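Local structure of extracellular solute-binding protein, family 5 (Chelativorans sp., 6WM6) at residues A[59-64]-A[75-80]; A[378-383]-A[430-435]; A[463-468]-A[502-507]. The protein binds EDTA and related aminopolycarboxylates in the periplasm as the solute-binding protein of an ABC transporter, probably delivering them for uptake. All coordinates share one frame; numbering follows the deposited sequence.

Interaction 1: residues A[59-64]-A[75-80]; sequences TNWNVT and TVTLPI
Trp61 meets Val76 and Thr77 of helix 71-77, and Val63 lies more loosely against Thr77, in a buried contact that no direct hydrogen bond spans. The apolar part rests on the six-membered ring of Trp61. Its CZ3 lies 3.9 Å from Val76 CG1, the methyl coming in obliquely, while Thr77 CG2 sits at the ring edge, near the plane, 4.0 Å from CE3. The same Thr77 methyl approaches Trp61 O at 3.7 Å. The polar part runs through one water, which donates to Trp61 O (2.8 Å) and to Thr77 OG1 (2.9 Å) and accepts from Val63 N (3.0 Å). With chi1 at 64°, Thr77 turns OG1 to this water and to Val73 O of its own helix, leaving CG2 for the indole. Within the loop, an Asx turn fixes the backbone: Asn62 N donates to Asn60 OD1 at 2.8 Å, in the plane of the side-chain carbonyl. Asn62 OD1 accepts from Thr64 OG1. The pair is a worked case of a loop joined to a helix by packing plus a bridging water. Phe227 of strand 222-228 meets the indole edge-to-face, Val233 of strand 232-237 touches both Trp61 and Val76, and helix 202-212 flanks Asn60 and Asn62.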
loop_
_atom_site.group_PDB
_atom_site.type_symbol
_atom_site.label_atom_id
_atom_site.label_comp_id
_atom_site.label_asym_id
_atom_site.label_seq_id
_atom_site.Cartn_x
_atom_site.Cartn_y
_atom_site.Cartn_z
ATOM N N THR A 59 15.108 -11.004 -0.447
ATOM C CA THR A 59 15.169 -12.449 -0.634
ATOM C C THR A 59 14.232 -12.939 -1.723
ATOM O O THR A 59 14.293 -14.115 -2.089
ATOM C CB THR A 59 14.839 -13.179 0.681
ATOM O OG1 THR A 59 13.578 -12.732 1.171
ATOM C CG2 THR A 59 15.922 -12.882 1.711
ATOM N N ASN A 60 13.391 -12.064 -2.254
ATOM C CA ASN A 60 12.446 -12.379 -3.319
ATOM C C ASN A 60 12.389 -11.139 -4.199
ATOM O O ASN A 60 12.173 -10.038 -3.698
ATOM C CB ASN A 60 11.068 -12.714 -2.726
ATOM C CG ASN A 60 10.077 -13.194 -3.772
ATOM O OD1 ASN A 60 9.855 -12.531 -4.803
ATOM N ND2 ASN A 60 9.442 -14.314 -3.507
ATOM N N TRP A 61 12.618 -11.322 -5.497
ATOM C CA TRP A 61 12.755 -10.243 -6.446
ATOM C C TRP A 61 11.493 -10.033 -7.267
ATOM O O TRP A 61 11.502 -9.200 -8.178
ATOM C CB TRP A 61 13.929 -10.511 -7.388
ATOM C CG TRP A 61 15.233 -10.455 -6.685
ATOM C CD1 TRP A 61 15.865 -11.487 -6.050
ATOM C CD2 TRP A 61 16.068 -9.306 -6.544
ATOM N NE1 TRP A 61 17.046 -11.040 -5.510
ATOM C CE2 TRP A 61 17.189 -9.705 -5.797
ATOM C CE3 TRP A 61 15.975 -7.977 -6.968
ATOM C CZ2 TRP A 61 18.217 -8.819 -5.473
ATOM C CZ3 TRP A 61 16.992 -7.108 -6.647
ATOM C CH2 TRP A 61 18.097 -7.531 -5.905
ATOM N N ASN A 62 10.417 -10.744 -6.940
ATOM C CA ASN A 62 9.184 -10.750 -7.720
ATOM C C ASN A 62 8.087 -10.108 -6.880
ATOM O O ASN A 62 7.443 -10.767 -6.057
ATOM C CB ASN A 62 8.855 -12.191 -8.109
ATOM C CG ASN A 62 7.571 -12.319 -8.883
ATOM O OD1 ASN A 62 6.824 -11.341 -9.089
ATOM N ND2 ASN A 62 7.297 -13.555 -9.342
ATOM N N VAL A 63 7.855 -8.818 -7.107
ATOM C CA VAL A 63 6.925 -8.061 -6.266
ATOM C C VAL A 63 5.505 -8.584 -6.372
ATOM O O VAL A 63 4.677 -8.322 -5.489
ATOM C CB VAL A 63 7.009 -6.557 -6.597
ATOM C CG1 VAL A 63 6.313 -6.229 -7.900
ATOM C CG2 VAL A 63 6.439 -5.736 -5.443
ATOM N N THR A 64 5.170 -9.274 -7.465
ATOM C CA THR A 64 3.830 -9.798 -7.673
ATOM C C THR A 64 3.581 -11.087 -6.908
ATOM O O THR A 64 2.431 -11.551 -6.842
ATOM C CB THR A 64 3.479 -9.965 -9.150
ATOM O OG1 THR A 64 4.133 -11.123 -9.701
ATOM C CG2 THR A 64 3.877 -8.722 -9.951
ATOM N N THR A 75 10.071 -0.914 -4.578
ATOM C CA THR A 75 10.991 0.202 -4.802
ATOM C C THR A 75 12.227 -0.233 -5.580
ATOM O O THR A 75 12.646 0.437 -6.530
ATOM C CB THR A 75 11.375 0.821 -3.453
ATOM O OG1 THR A 75 10.210 1.453 -2.904
ATOM C CG2 THR A 75 12.461 1.873 -3.584
ATOM N N VAL A 76 12.829 -1.349 -5.190
ATOM C CA VAL A 76 14.090 -1.773 -5.794
ATOM C C VAL A 76 13.907 -2.272 -7.217
ATOM O O VAL A 76 14.829 -2.194 -8.029
ATOM C CB VAL A 76 14.745 -2.835 -4.894
ATOM C CG1 VAL A 76 15.915 -3.482 -5.580
ATOM C CG2 VAL A 76 15.178 -2.204 -3.579
ATOM N N THR A 77 12.745 -2.822 -7.556
ATOM C CA THR A 77 12.528 -3.378 -8.894
ATOM C C THR A 77 11.747 -2.455 -9.817
ATOM O O THR A 77 11.743 -2.702 -11.031
ATOM C CB THR A 77 11.917 -4.796 -8.878
ATOM O OG1 THR A 77 10.596 -4.818 -8.315
ATOM C CG2 THR A 77 12.808 -5.762 -8.106
ATOM N N LEU A 78 11.128 -1.391 -9.311
ATOM C CA LEU A 78 10.520 -0.405 -10.210
ATOM C C LEU A 78 11.467 0.093 -11.297
ATOM O O LEU A 78 10.995 0.315 -12.432
ATOM C CB LEU A 78 9.897 0.763 -9.429
ATOM C CG LEU A 78 8.465 0.545 -8.980
ATOM C CD1 LEU A 78 8.101 1.608 -7.952
ATOM C CD2 LEU A 78 7.472 0.543 -10.135
ATOM N N PRO A 79 12.769 0.271 -11.049
ATOM C CA PRO A 79 13.670 0.738 -12.120
ATOM C C PRO A 79 13.937 -0.270 -13.210
ATOM O O PRO A 79 14.497 0.125 -14.238
ATOM C CB PRO A 79 14.963 1.085 -11.372
ATOM C CG PRO A 79 14.511 1.337 -9.952
ATOM C CD PRO A 79 13.414 0.316 -9.735
ATOM N N ILE A 80 13.576 -1.541 -13.027
ATOM C CA ILE A 80 13.850 -2.571 -14.018
ATOM C C ILE A 80 12.597 -3.177 -14.635
ATOM O O ILE A 80 12.688 -3.821 -15.695
ATOM C CB ILE A 80 14.775 -3.675 -13.466
ATOM C CG1 ILE A 80 14.010 -4.681 -12.626
ATOM C CG2 ILE A 80 15.915 -3.065 -12.663
ATOM C CD1 ILE A 80 14.842 -5.891 -12.221
HETATM O O HOH W 1 9.580 -7.419 -9.083
#

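Interaction 2: residues A[378-383]-A[430-435]; sequences EKAKGI and APLGLK
Helix 377-386 passes beside a short 3-10 turn at 430-432, the backbones coming nearest at Lys381 and Leu432, whose CA atoms are 6.5 Å apart. This is helix-to-turn packing in the family 5 solute-binding fold, far from the centre of the chain: the turn follows helix 416-429 and leads into strand 436-439. Gly433 N closes it with a hydrogen bond to Ala430 O, and Gly433 itself has a positive phi of 84°, a conformation easily reached by a residue without a side chain.

The inner half of the contact is apolar. One methyl of Leu432, CD2, reaches the helix between two consecutive residues, lying 3.8 Å from Ala380 CB and 3.9 Å from Lys381 CG. Leu432 CG stands anti to its carbonyl carbon (chi1 -55°), which carries the branch across to the helix, and the side chain also touches Ala330 of helix 321-330. The short alanine lets the methyl come close to the helix backbone, whereas the lysine contributes its aliphatic stem, which the leucine crosses at a slant.

Toward solvent the character changes. Beyond CG the Lys381 chain is extended, which takes CE past Pro431 O at 3.5 Å and ends the ammonium group beside the turn. Glu378 OE2, one turn back, makes a long salt bridge to Lys381 NZ, probably a modest electrostatic contribution. The ammonium group's own link to the turn is through a water, which accepts from Lys381 NZ and donates to Pro431 O, 2.7 Å from each atom.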
loop_
_atom_site.group_PDB
_atom_site.type_symbol
_atom_site.label_atom_id
_atom_site.label_comp_id
_atom_site.label_asym_id
_atom_site.label_seq_id
_atom_site.Cartn_x
_atom_site.Cartn_y
_atom_site.Cartn_z
ATOM N N GLU A 378 -20.893 8.341 28.559
ATOM C CA GLU A 378 -22.255 8.077 29.014
ATOM C C GLU A 378 -23.057 7.329 27.956
ATOM O O GLU A 378 -23.817 6.410 28.278
ATOM C CB GLU A 378 -22.936 9.369 29.455
ATOM C CG GLU A 378 -22.345 9.956 30.743
ATOM C CD GLU A 378 -22.258 8.940 31.877
ATOM O OE1 GLU A 378 -23.255 8.226 32.118
ATOM O OE2 GLU A 378 -21.182 8.845 32.510
ATOM N N LYS A 379 -22.864 7.667 26.676
ATOM C CA LYS A 379 -23.542 6.903 25.632
ATOM C C LYS A 379 -23.015 5.472 25.579
ATOM O O LYS A 379 -23.801 4.520 25.438
ATOM C CB LYS A 379 -23.383 7.603 24.279
ATOM C CG LYS A 379 -24.100 6.905 23.144
ATOM C CD LYS A 379 -23.986 7.686 21.841
ATOM C CE LYS A 379 -25.116 7.349 20.878
ATOM N NZ LYS A 379 -25.094 5.930 20.424
ATOM N N ALA A 380 -21.688 5.304 25.683
ATOM C CA ALA A 380 -21.110 3.967 25.685
ATOM C C ALA A 380 -21.652 3.131 26.840
ATOM O O ALA A 380 -21.979 1.942 26.665
ATOM C CB ALA A 380 -19.591 4.077 25.775
ATOM N N LYS A 381 -21.750 3.723 28.039
ATOM C CA LYS A 381 -22.308 2.994 29.175
ATOM C C LYS A 381 -23.755 2.613 28.908
ATOM O O LYS A 381 -24.192 1.527 29.300
ATOM C CB LYS A 381 -22.206 3.840 30.442
ATOM C CG LYS A 381 -20.828 3.904 31.045
ATOM C CD LYS A 381 -20.837 4.821 32.271
ATOM C CE LYS A 381 -19.505 4.834 32.998
ATOM N NZ LYS A 381 -19.534 5.806 34.130
ATOM N N GLY A 382 -24.509 3.489 28.242
ATOM C CA GLY A 382 -25.882 3.161 27.897
ATOM C C GLY A 382 -25.977 1.979 26.955
ATOM O O GLY A 382 -26.822 1.101 27.124
ATOM N N ILE A 383 -25.105 1.939 25.943
ATOM C CA ILE A 383 -25.069 0.800 25.030
ATOM C C ILE A 383 -24.841 -0.484 25.811
ATOM O O ILE A 383 -25.491 -1.510 25.569
ATOM C CB ILE A 383 -23.977 1.020 23.959
ATOM C CG1 ILE A 383 -24.377 2.191 23.046
ATOM C CG2 ILE A 383 -23.765 -0.235 23.148
ATOM C CD1 ILE A 383 -23.237 2.702 22.170
ATOM N N ALA A 430 -11.225 2.613 30.134
ATOM C CA ALA A 430 -11.162 2.270 31.549
ATOM C C ALA A 430 -12.434 2.669 32.289
ATOM O O ALA A 430 -12.876 1.893 33.154
ATOM C CB ALA A 430 -9.918 2.899 32.182
ATOM N N PRO A 431 -13.067 3.809 32.004
ATOM C CA PRO A 431 -14.331 4.140 32.694
ATOM C C PRO A 431 -15.467 3.171 32.416
ATOM O O PRO A 431 -16.463 3.170 33.161
ATOM C CB PRO A 431 -14.660 5.548 32.182
ATOM C CG PRO A 431 -13.348 6.116 31.754
ATOM C CD PRO A 431 -12.535 4.955 31.236
ATOM N N LEU A 432 -15.382 2.359 31.366
ATOM C CA LEU A 432 -16.378 1.328 31.119
ATOM C C LEU A 432 -16.172 0.096 31.988
ATOM O O LEU A 432 -16.981 -0.836 31.911
ATOM C CB LEU A 432 -16.346 0.907 29.653
ATOM C CG LEU A 432 -16.510 2.022 28.623
ATOM C CD1 LEU A 432 -16.543 1.430 27.208
ATOM C CD2 LEU A 432 -17.753 2.874 28.891
ATOM N N GLY A 433 -15.125 0.074 32.809
ATOM C CA GLY A 433 -14.817 -1.111 33.583
ATOM C C GLY A 433 -14.001 -2.140 32.847
ATOM O O GLY A 433 -13.986 -3.307 33.241
ATOM N N LEU A 434 -13.342 -1.747 31.753
ATOM C CA LEU A 434 -12.518 -2.639 30.952
ATOM C C LEU A 434 -11.043 -2.387 31.207
ATOM O O LEU A 434 -10.614 -1.261 31.461
ATOM C CB LEU A 434 -12.807 -2.403 29.465
ATOM C CG LEU A 434 -14.223 -2.800 29.043
ATOM C CD1 LEU A 434 -14.523 -2.261 27.645
ATOM C CD2 LEU A 434 -14.379 -4.310 29.061
ATOM N N LYS A 435 -10.271 -3.474 31.160
ATOM C CA LYS A 435 -8.819 -3.421 31.266
ATOM C C LYS A 435 -8.225 -3.956 29.971
ATOM O O LYS A 435 -8.885 -4.664 29.210
ATOM C CB LYS A 435 -8.316 -4.274 32.422
ATOM C CG LYS A 435 -8.816 -3.839 33.790
ATOM C CD LYS A 435 -8.546 -4.919 34.833
ATOM C CE LYS A 435 -9.258 -4.618 36.143
ATOM N NZ LYS A 435 -9.387 -5.823 37.014
HETATM O O HOH W 2 -17.195 4.933 35.083
#

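Interaction 3: residues A[463-468]-A[502-507]; sequences QQVFPA and SSIEES. With EDO (1,2-ethanediol), chain I.
Two helix N termini meet in this contact, that of helix 467-474, with Phe466 at its N-cap position, and that of helix 504-521, capped by Ser503, whose OG accepts from Glu506 N. Phe466 and Ile504 carry the apolar part. Their side chains cross at about a right angle, and Ile504 CG1 and CD1 come in obliquely at the CD1-CE1 bond of the ring, each 3.8 Å from Phe466 CE1. Val465 CG1 stands 4.3 Å above the ring plane, over its centre, on the same side as Ile504, whose CD1 it also meets. Were this phenylalanine an alanine, Ile504 CD1 would probably lose the ring it packs on and be freer to turn. Ala468 CB rests 3.6 Å from Ser507 OG. This hydroxyl bonds to Ala498 O and also accepts from a water that Ala468 N donates to, 2.8 Å from OG. Val465 N gives an almost straight bond (175°) to O1 of a 1,2-ethanediol, probably from the crystallisation liquor, which Gln549 also holds. The loop follows strand 456-462, Gln463 bonding to Gln360, while Leu181 touches Ser507 and helix 489-499 supplies Ala498.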
loop_
_atom_site.group_PDB
_atom_site.type_symbol
_atom_site.label_atom_id
_atom_site.label_comp_id
_atom_site.label_asym_id
_atom_site.label_seq_id
_atom_site.Cartn_x
_atom_site.Cartn_y
_atom_site.Cartn_z
ATOM N N GLN A 463 -4.344 1.650 1.088
ATOM C CA GLN A 463 -5.415 1.883 0.126
ATOM C C GLN A 463 -4.896 1.845 -1.309
ATOM O O GLN A 463 -3.750 2.216 -1.587
ATOM C CB GLN A 463 -6.091 3.231 0.396
ATOM C CG GLN A 463 -7.163 3.640 -0.610
ATOM C CD GLN A 463 -8.379 2.737 -0.605
ATOM O OE1 GLN A 463 -8.265 1.501 -0.637
ATOM N NE2 GLN A 463 -9.564 3.340 -0.538
ATOM N N GLN A 464 -5.767 1.407 -2.220
ATOM C CA GLN A 464 -5.513 1.329 -3.649
ATOM C C GLN A 464 -6.273 2.420 -4.394
ATOM O O GLN A 464 -7.200 3.065 -3.887
ATOM C CB GLN A 464 -5.935 -0.058 -4.167
ATOM C CG GLN A 464 -5.123 -1.168 -3.562
ATOM C CD GLN A 464 -5.678 -2.538 -3.913
ATOM O OE1 GLN A 464 -6.471 -2.677 -4.862
ATOM N NE2 GLN A 464 -5.255 -3.561 -3.166
ATOM N N VAL A 465 -5.906 2.585 -5.672
ATOM C CA VAL A 465 -6.562 3.567 -6.513
ATOM C C VAL A 465 -8.029 3.233 -6.723
ATOM O O VAL A 465 -8.858 4.138 -6.870
ATOM C CB VAL A 465 -5.825 3.677 -7.864
ATOM C CG1 VAL A 465 -6.629 4.490 -8.866
ATOM C CG2 VAL A 465 -4.457 4.308 -7.647
ATOM N N PHE A 466 -8.384 1.933 -6.736
ATOM C CA PHE A 466 -9.774 1.506 -6.892
ATOM C C PHE A 466 -10.288 0.976 -5.563
ATOM O O PHE A 466 -10.024 -0.189 -5.210
ATOM C CB PHE A 466 -9.883 0.426 -7.974
ATOM C CG PHE A 466 -9.394 0.879 -9.313
ATOM C CD1 PHE A 466 -10.151 1.741 -10.073
ATOM C CD2 PHE A 466 -8.180 0.442 -9.796
ATOM C CE1 PHE A 466 -9.690 2.171 -11.321
ATOM C CE2 PHE A 466 -7.722 0.863 -11.043
ATOM C CZ PHE A 466 -8.477 1.728 -11.779
ATOM N N PRO A 467 -11.040 1.766 -4.806
ATOM C CA PRO A 467 -11.564 1.275 -3.520
ATOM C C PRO A 467 -12.295 -0.040 -3.605
ATOM O O PRO A 467 -12.186 -0.864 -2.680
ATOM C CB PRO A 467 -12.481 2.422 -3.074
ATOM C CG PRO A 467 -11.791 3.637 -3.600
ATOM C CD PRO A 467 -11.264 3.217 -4.974
ATOM N N ALA A 468 -13.030 -0.300 -4.694
ATOM C CA ALA A 468 -13.804 -1.532 -4.769
ATOM C C ALA A 468 -12.906 -2.749 -4.904
ATOM O O ALA A 468 -13.280 -3.837 -4.456
ATOM C CB ALA A 468 -14.772 -1.484 -5.944
ATOM N N SER A 502 -18.418 1.459 -14.434
ATOM C CA SER A 502 -17.684 2.011 -15.570
ATOM C C SER A 502 -16.865 3.249 -15.228
ATOM O O SER A 502 -16.171 3.781 -16.102
ATOM C CB SER A 502 -18.629 2.323 -16.726
ATOM O OG SER A 502 -19.655 3.197 -16.337
ATOM N N SER A 503 -16.926 3.731 -13.989
ATOM C CA SER A 503 -16.096 4.840 -13.569
ATOM C C SER A 503 -15.840 4.725 -12.073
ATOM O O SER A 503 -16.606 4.093 -11.348
ATOM C CB SER A 503 -16.746 6.208 -13.829
ATOM O OG SER A 503 -17.938 6.385 -13.113
ATOM N N ILE A 504 -14.763 5.353 -11.617
ATOM C CA ILE A 504 -14.459 5.388 -10.191
ATOM C C ILE A 504 -15.586 6.072 -9.423
ATOM O O ILE A 504 -15.911 5.672 -8.296
ATOM C CB ILE A 504 -13.090 6.030 -9.939
ATOM C CG1 ILE A 504 -11.963 5.141 -10.465
ATOM C CG2 ILE A 504 -12.857 6.229 -8.434
ATOM C CD1 ILE A 504 -10.572 5.722 -10.267
ATOM N N GLU A 505 -16.215 7.082 -10.029
ATOM C CA GLU A 505 -17.277 7.814 -9.367
ATOM C C GLU A 505 -18.524 6.963 -9.188
ATOM O O GLU A 505 -19.121 6.953 -8.108
ATOM C CB GLU A 505 -17.634 9.064 -10.193
ATOM C CG GLU A 505 -16.517 10.081 -10.384
ATOM C CD GLU A 505 -15.691 9.863 -11.628
ATOM O OE1 GLU A 505 -15.515 8.711 -12.078
ATOM O OE2 GLU A 505 -15.173 10.853 -12.203
ATOM N N GLU A 506 -18.947 6.266 -10.241
ATOM C CA GLU A 506 -20.080 5.361 -10.102
ATOM C C GLU A 506 -19.754 4.259 -9.101
ATOM O O GLU A 506 -20.585 3.899 -8.263
ATOM C CB GLU A 506 -20.447 4.748 -11.447
ATOM C CG GLU A 506 -21.612 3.759 -11.397
ATOM C CD GLU A 506 -21.769 2.917 -12.655
ATOM O OE1 GLU A 506 -20.866 2.937 -13.524
ATOM O OE2 GLU A 506 -22.789 2.201 -12.727
ATOM N N SER A 507 -18.534 3.718 -9.175
ATOM C CA SER A 507 -18.113 2.688 -8.237
ATOM C C SER A 507 -18.262 3.183 -6.818
ATOM O O SER A 507 -18.738 2.452 -5.942
ATOM C CB SER A 507 -16.678 2.327 -8.542
ATOM O OG SER A 507 -16.268 1.189 -7.787
HETATM C C1 EDO I . -2.520 0.397 -6.895
HETATM O O1 EDO I . -3.880 0.818 -6.751
HETATM C C2 EDO I . -1.677 0.976 -5.767
HETATM O O2 EDO I . -2.072 0.436 -4.497
HETATM O O HOH W 3 -13.752 1.663 -6.659
#

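How the interactions relate
Read from the N terminus, the three contacts follow one another in series, and none encloses or crosses another. Interaction 1 closes a short loop, with ten residues between its segments, and ties the chain after strand 49-54 to helix 71-77. Interaction 2 spans 46 residues, bringing helix 377-386 against the turn that precedes strand 436-439; its centre lies about 48 Å from that of interaction 1, across the centre of the chain. Interaction 3 closes 33 residues, helix 489-499 among them, and joins the starts of helices 467-474 and 504-521. It is nearer interaction 1, about 11 Å between nearest atoms, than interaction 2, about 26 Å.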